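Local coordinates for protein yciO (Escherichia coli, PDB 1K7J) that is of unknown function but, as a member of the SUA5 (YrdC-like) family, may bind double-stranded RNA, at residues Tyr38-Ile44 and Pro139-Leu145; Leu75-Val81 and Leu101-Val107. All blocks are in the same frame, centred on the assembly; numbering follows the deposited sequence.

Contact 1: residues Tyr38-Ile44 and Pro139-Leu145. With SO4 (sulfate ion), chain B.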
loop_
_atom_site.group_PDB
_atom_site.type_symbol
_atom_site.label_atom_id
_atom_site.label_comp_id
_atom_site.label_asym_id
_atom_site.label_seq_id
_atom_site.Cartn_x
_atom_site.Cartn_y
_atom_site.Cartn_z
ATOM N N TYR A 38 0.116 -1.781 9.108
ATOM C CA TYR A 38 -1.201 -1.489 8.556
ATOM C C TYR A 38 -1.081 -0.422 7.473
ATOM O O TYR A 38 -0.113 0.334 7.437
ATOM C CB TYR A 38 -2.148 -1.036 9.672
ATOM C CG TYR A 38 -2.785 -2.204 10.393
ATOM C CD1 TYR A 38 -3.933 -2.814 9.882
ATOM C CD2 TYR A 38 -2.214 -2.738 11.548
ATOM C CE1 TYR A 38 -4.494 -3.928 10.502
ATOM C CE2 TYR A 38 -2.767 -3.860 12.174
ATOM C CZ TYR A 38 -3.908 -4.447 11.642
ATOM O OH TYR A 38 -4.459 -5.558 12.246
ATOM N N ALA A 39 -2.066 -0.373 6.586
ATOM C CA ALA A 39 -2.053 0.589 5.495
ATOM C C ALA A 39 -3.438 1.154 5.241
ATOM O O ALA A 39 -4.439 0.583 5.668
ATOM C CB ALA A 39 -1.535 -0.085 4.218
ATOM N N LEU A 40 -3.481 2.289 4.551
ATOM C CA LEU A 40 -4.737 2.927 4.178
ATOM C C LEU A 40 -4.970 2.557 2.721
ATOM O O LEU A 40 -4.018 2.452 1.948
ATOM C CB LEU A 40 -4.625 4.451 4.296
ATOM C CG LEU A 40 -4.598 5.067 5.692
ATOM C CD1 LEU A 40 -4.054 6.484 5.615
ATOM C CD2 LEU A 40 -6.001 5.055 6.285
ATOM N N GLY A 41 -6.226 2.355 2.341
ATOM C CA GLY A 41 -6.506 2.005 0.965
ATOM C C GLY A 41 -7.847 2.491 0.450
ATOM O O GLY A 41 -8.783 2.711 1.216
ATOM N N CYS A 42 -7.923 2.671 -0.862
ATOM C CA CYS A 42 -9.153 3.088 -1.526
ATOM C C CYS A 42 -8.990 2.761 -3.004
ATOM O O CYS A 42 -7.911 2.337 -3.430
ATOM C CB CYS A 42 -9.407 4.586 -1.334
ATOM S SG CYS A 42 -8.287 5.691 -2.234
ATOM N N LYS A 43 -10.047 2.932 -3.792
ATOM C CA LYS A 43 -9.930 2.623 -5.211
ATOM C C LYS A 43 -9.172 3.742 -5.912
ATOM O O LYS A 43 -9.228 4.898 -5.489
ATOM C CB LYS A 43 -11.306 2.406 -5.847
ATOM C CG LYS A 43 -12.236 3.597 -5.833
ATOM C CD LYS A 43 -13.553 3.193 -6.483
ATOM C CE LYS A 43 -14.543 4.332 -6.546
ATOM N NZ LYS A 43 -15.785 3.878 -7.242
ATOM N N ILE A 44 -8.449 3.395 -6.970
ATOM C CA ILE A 44 -7.658 4.383 -7.694
ATOM C C ILE A 44 -8.496 5.424 -8.419
ATOM O O ILE A 44 -8.008 6.511 -8.723
ATOM C CB ILE A 44 -6.718 3.710 -8.724
ATOM C CG1 ILE A 44 -7.533 2.956 -9.773
ATOM C CG2 ILE A 44 -5.772 2.753 -8.015
ATOM C CD1 ILE A 44 -6.685 2.370 -10.893
ATOM N N PRO A 139 -5.139 -2.796 -8.698
ATOM C CA PRO A 139 -4.410 -2.247 -7.552
ATOM C C PRO A 139 -5.277 -1.381 -6.656
ATOM O O PRO A 139 -6.309 -0.863 -7.072
ATOM C CB PRO A 139 -3.295 -1.428 -8.203
ATOM C CG PRO A 139 -3.072 -2.128 -9.501
ATOM C CD PRO A 139 -4.483 -2.413 -9.958
HETATM N N MSE A 140 -4.833 -1.226 -5.419
HETATM C CA MSE A 140 -5.529 -0.403 -4.449
HETATM C C MSE A 140 -4.634 0.803 -4.170
HETATM O O MSE A 140 -3.443 0.639 -3.922
HETATM C CB MSE A 140 -5.754 -1.216 -3.170
HETATM C CG MSE A 140 -6.469 -0.498 -2.051
HETATM SE SE MSE A 140 -7.568 -1.729 -1.030
HETATM C CE MSE A 140 -6.279 -3.130 -0.714
ATOM N N LEU A 141 -5.185 2.010 -4.259
ATOM C CA LEU A 141 -4.399 3.201 -3.962
ATOM C C LEU A 141 -4.172 3.132 -2.462
ATOM O O LEU A 141 -5.125 2.975 -1.695
ATOM C CB LEU A 141 -5.170 4.471 -4.315
ATOM C CG LEU A 141 -4.492 5.770 -3.868
ATOM C CD1 LEU A 141 -3.134 5.914 -4.548
ATOM C CD2 LEU A 141 -5.391 6.947 -4.203
ATOM N N SER A 142 -2.919 3.242 -2.037
ATOM C CA SER A 142 -2.613 3.126 -0.620
ATOM C C SER A 142 -1.445 3.973 -0.151
ATOM O O SER A 142 -0.809 4.683 -0.927
ATOM C CB SER A 142 -2.284 1.665 -0.290
ATOM O OG SER A 142 -3.259 0.770 -0.796
ATOM N N THR A 143 -1.204 3.885 1.152
ATOM C CA THR A 143 -0.082 4.526 1.834
ATOM C C THR A 143 0.062 3.727 3.119
ATOM O O THR A 143 -0.900 3.104 3.582
ATOM C CB THR A 143 -0.331 6.015 2.230
ATOM O OG1 THR A 143 -1.286 6.082 3.298
ATOM C CG2 THR A 143 -0.817 6.821 1.046
ATOM N N SER A 144 1.261 3.702 3.685
ATOM C CA SER A 144 1.441 2.987 4.939
ATOM C C SER A 144 0.725 3.823 5.988
ATOM O O SER A 144 0.589 5.035 5.830
ATOM C CB SER A 144 2.922 2.885 5.297
ATOM O OG SER A 144 3.626 2.111 4.345
ATOM N N LEU A 145 0.248 3.182 7.045
ATOM C CA LEU A 145 -0.420 3.919 8.102
ATOM C C LEU A 145 0.587 4.187 9.210
ATOM O O LEU A 145 0.973 3.280 9.943
ATOM C CB LEU A 145 -1.600 3.119 8.663
ATOM C CG LEU A 145 -2.426 3.828 9.742
ATOM C CD1 LEU A 145 -2.973 5.139 9.192
ATOM C CD2 LEU A 145 -3.567 2.925 10.195
HETATM S S SO4 B . 4.741 5.041 2.550
HETATM O O1 SO4 B . 5.028 3.607 2.730
HETATM O O2 SO4 B . 3.333 5.315 2.885
HETATM O O3 SO4 B . 5.613 5.836 3.439
HETATM O O4 SO4 B . 4.996 5.415 1.147
HETATM O O HOH W 1 -8.635 0.577 -7.332
#
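Tyr38 carries the aromatic ring of this contact but meets Leu145 through its stem, CB lying 4.2 Å from Leu145 CD2; the ring packs on Pro157 and Ile160 of helix 157-164, and its OH is hydrogen-bonded to Gly174 and Gly175. The other flat groups are peptides. Cys42 N donates to Leu141 O at 2.9 Å and Leu141 N to Cys42 O; Leu40 and Thr143 pair in the same reciprocal way, and Leu145 N bonds Tyr38 O. With a 156° angle between the short axes, these bonds pair strands 37-43 and 140-144 antiparallel in the middle of the mixed sheet. On the face bearing Leu40, Cys42, Leu141 and Thr143, SG of Cys42 stands between its backbone N and carbonyl carbon (chi1 71°), touching Leu141 CD2 at 3.7 Å, while helix 47-57 covers Leu40, Cys42 and Thr143. Leu145 crosses Leu40 at about a right angle, CD1 to Leu40 CG 3.9 Å. On the other face, a CB on Gly41 would press into CG of Met140, a selenomethionine, and Ser142 OG is hydrogen-bonded to Tyr32. Where strand 140-144 ends, Ser144 grips two oxygens of a sulfate: N to O2 at 2.7 Å and OG to O1 at 2.6 Å. Arg57 and Arg196 also bond this ion, probably from the crystallisation liquor, and Arg122 bonds Ser144 OG. Ser144 and these arginines thus form an anion site that could suit a phosphate.

Contact 2: residues Leu75-Val81 and Leu101-Val107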
loop_
_atom_site.group_PDB
_atom_site.type_symbol
_atom_site.label_atom_id
_atom_site.label_comp_id
_atom_site.label_asym_id
_atom_site.label_seq_id
_atom_site.Cartn_x
_atom_site.Cartn_y
_atom_site.Cartn_z
ATOM N N LEU A 75 2.076 -5.171 -11.275
ATOM C CA LEU A 75 2.970 -4.045 -11.031
ATOM C C LEU A 75 3.518 -3.539 -12.366
ATOM O O LEU A 75 3.595 -2.332 -12.603
ATOM C CB LEU A 75 4.119 -4.480 -10.110
ATOM C CG LEU A 75 5.183 -3.439 -9.741
ATOM C CD1 LEU A 75 5.836 -3.833 -8.419
ATOM C CD2 LEU A 75 6.227 -3.326 -10.851
ATOM N N SER A 76 3.869 -4.472 -13.244
ATOM C CA SER A 76 4.424 -4.140 -14.552
ATOM C C SER A 76 3.401 -3.562 -15.521
ATOM O O SER A 76 3.754 -3.101 -16.608
ATOM C CB SER A 76 5.075 -5.380 -15.159
ATOM O OG SER A 76 6.106 -5.852 -14.307
ATOM N N THR A 77 2.133 -3.600 -15.127
ATOM C CA THR A 77 1.058 -3.065 -15.947
ATOM C C THR A 77 0.848 -1.596 -15.588
ATOM O O THR A 77 0.526 -0.769 -16.444
ATOM C CB THR A 77 -0.259 -3.832 -15.690
ATOM O OG1 THR A 77 -0.068 -5.222 -15.982
ATOM C CG2 THR A 77 -1.383 -3.286 -16.561
ATOM N N TYR A 78 1.055 -1.277 -14.315
ATOM C CA TYR A 78 0.858 0.079 -13.825
ATOM C C TYR A 78 2.104 0.952 -13.728
ATOM O O TYR A 78 2.004 2.129 -13.400
ATOM C CB TYR A 78 0.140 0.044 -12.472
ATOM C CG TYR A 78 -1.313 -0.357 -12.598
ATOM C CD1 TYR A 78 -1.672 -1.678 -12.865
ATOM C CD2 TYR A 78 -2.325 0.597 -12.512
ATOM C CE1 TYR A 78 -3.010 -2.040 -13.049
ATOM C CE2 TYR A 78 -3.661 0.249 -12.695
ATOM C CZ TYR A 78 -3.996 -1.068 -12.963
ATOM O OH TYR A 78 -5.316 -1.405 -13.149
ATOM N N SER A 79 3.275 0.390 -14.003
ATOM C CA SER A 79 4.500 1.182 -13.959
ATOM C C SER A 79 5.429 0.739 -15.081
ATOM O O SER A 79 5.288 -0.362 -15.616
ATOM C CB SER A 79 5.201 1.037 -12.600
ATOM O OG SER A 79 5.588 -0.300 -12.348
ATOM N N PHE A 80 6.364 1.609 -15.452
ATOM C CA PHE A 80 7.316 1.295 -16.510
ATOM C C PHE A 80 8.484 0.527 -15.903
ATOM O O PHE A 80 9.233 1.050 -15.070
ATOM C CB PHE A 80 7.803 2.578 -17.182
ATOM C CG PHE A 80 6.745 3.270 -18.001
ATOM C CD1 PHE A 80 6.238 2.672 -19.152
ATOM C CD2 PHE A 80 6.263 4.521 -17.628
ATOM C CE1 PHE A 80 5.263 3.316 -19.925
ATOM C CE2 PHE A 80 5.294 5.171 -18.390
ATOM C CZ PHE A 80 4.792 4.569 -19.540
ATOM N N VAL A 81 8.628 -0.721 -16.329
ATOM C CA VAL A 81 9.666 -1.600 -15.812
ATOM C C VAL A 81 10.684 -1.993 -16.879
ATOM O O VAL A 81 10.331 -2.628 -17.870
ATOM C CB VAL A 81 9.027 -2.887 -15.236
ATOM C CG1 VAL A 81 10.102 -3.792 -14.644
ATOM C CG2 VAL A 81 7.989 -2.523 -14.179
ATOM N N LEU A 101 8.768 3.896 -9.086
ATOM C CA LEU A 101 8.905 3.809 -10.534
ATOM C C LEU A 101 7.994 4.833 -11.199
ATOM O O LEU A 101 7.145 5.441 -10.550
ATOM C CB LEU A 101 8.503 2.407 -11.009
ATOM C CG LEU A 101 9.400 1.252 -10.556
ATOM C CD1 LEU A 101 8.604 -0.039 -10.523
ATOM C CD2 LEU A 101 10.598 1.140 -11.488
ATOM N N LYS A 102 8.179 5.034 -12.497
ATOM C CA LYS A 102 7.323 5.960 -13.219
ATOM C C LYS A 102 6.016 5.231 -13.507
ATOM O O LYS A 102 6.026 4.076 -13.938
ATOM C CB LYS A 102 7.981 6.391 -14.530
ATOM C CG LYS A 102 9.232 7.231 -14.334
ATOM C CD LYS A 102 9.765 7.758 -15.658
ATOM C CE LYS A 102 8.752 8.658 -16.348
ATOM N NZ LYS A 102 9.278 9.203 -17.637
ATOM N N GLY A 103 4.894 5.903 -13.263
ATOM C CA GLY A 103 3.599 5.290 -13.503
ATOM C C GLY A 103 3.176 5.350 -14.957
ATOM O O GLY A 103 3.516 6.292 -15.673
ATOM N N THR A 104 2.436 4.339 -15.401
ATOM C CA THR A 104 1.960 4.303 -16.783
ATOM C C THR A 104 0.641 5.056 -16.886
ATOM O O THR A 104 0.147 5.594 -15.892
ATOM C CB THR A 104 1.719 2.863 -17.270
ATOM O OG1 THR A 104 0.644 2.279 -16.522
ATOM C CG2 THR A 104 2.973 2.027 -17.093
ATOM N N LYS A 105 0.068 5.077 -18.087
ATOM C CA LYS A 105 -1.201 5.762 -18.319
ATOM C C LYS A 105 -2.367 5.078 -17.606
ATOM O O LYS A 105 -3.484 5.599 -17.576
ATOM C CB LYS A 105 -1.480 5.855 -19.823
ATOM C CG LYS A 105 -0.460 6.691 -20.576
ATOM C CD LYS A 105 -0.457 8.133 -20.074
ATOM C CE LYS A 105 0.765 8.895 -20.571
ATOM N NZ LYS A 105 0.862 8.917 -22.053
ATOM N N GLU A 106 -2.105 3.906 -17.038
ATOM C CA GLU A 106 -3.121 3.168 -16.293
ATOM C C GLU A 106 -3.402 3.939 -15.009
ATOM O O GLU A 106 -4.464 3.797 -14.400
ATOM C CB GLU A 106 -2.604 1.775 -15.915
ATOM C CG GLU A 106 -2.394 0.830 -17.079
ATOM C CD GLU A 106 -3.652 0.065 -17.443
ATOM O OE1 GLU A 106 -4.749 0.460 -16.992
ATOM O OE2 GLU A 106 -3.538 -0.930 -18.190
ATOM N N VAL A 107 -2.436 4.761 -14.611
ATOM C CA VAL A 107 -2.537 5.538 -13.383
ATOM C C VAL A 107 -3.013 6.973 -13.572
ATOM O O VAL A 107 -2.447 7.719 -14.370
ATOM C CB VAL A 107 -1.173 5.606 -12.671
ATOM C CG1 VAL A 107 -1.343 6.209 -11.294
ATOM C CG2 VAL A 107 -0.552 4.218 -12.595
HETATM O O HOH W 2 10.042 3.527 -14.047
#
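Thr104 OG1 donates to Thr77 O near the end of helix 72-78, at 3.1 Å in the carbonyl plane on a lone pair, and accepts from Glu106 N, closing an ST turn. The bond ties the helix end and the residues after it to the end of strand 97-102 and the type I beta turn, Thr104 to Val107, that follows. The first torsion explains the dual use: with chi1 at 66°, OG1 lies between the backbone N and the carbonyl carbon, and CG2, anti to the carbonyl carbon, sits 3.8 Å from the centroid of the Phe80 ring and 7° off its normal, a CH-pi contact. Replacing Thr104 by an alanine would probably leave Thr77 O and Glu106 N without this hydroxyl and cost the Phe80 ring its methyl contact. Backbone bonds add a single bridge at Ser79 and Gly103: Thr104 N bonds Tyr78 O at 3.0 Å, and Phe80 N bonds Lys102 O at 2.9 Å. Glu106 lays CB over one face of the Tyr78 ring, 4.0 Å from the centroid, while Val107 CG2 comes at the ring edge, 4.0 Å from Tyr78 CD2. Leu75 and Leu101 cross at about a right angle; Met121 and Met89 complete this apolar side. As the chain leaves the helix, Ser79 turns OG back (chi1 62°) to donate to Leu75 O at 2.9 Å, and Leu101 CD1 rests 3.5 Å from that same OG.

Overall arrangement
Contact 1 lies in the core, its centre about 5 Å from the centre of the chain, and joins strands 37-43 and 140-144, far apart in sequence but adjacent in the sheet, by regular pairing. Contact 2, about 15 Å from that centre and partly buried, ties a helix end and the following loop to the end of strand 97-102 in the same sheet, with turn and hydroxyl bonds and CH-pi contacts on a more exposed side. Their centres are about 17 Å apart, yet they touch: Pro139 CD packs 3.3 Å from Tyr78 CZ. Both segments of contact 2 fall, in sequence, between those of contact 1. Contact 1 alone of the two holds the sulfate.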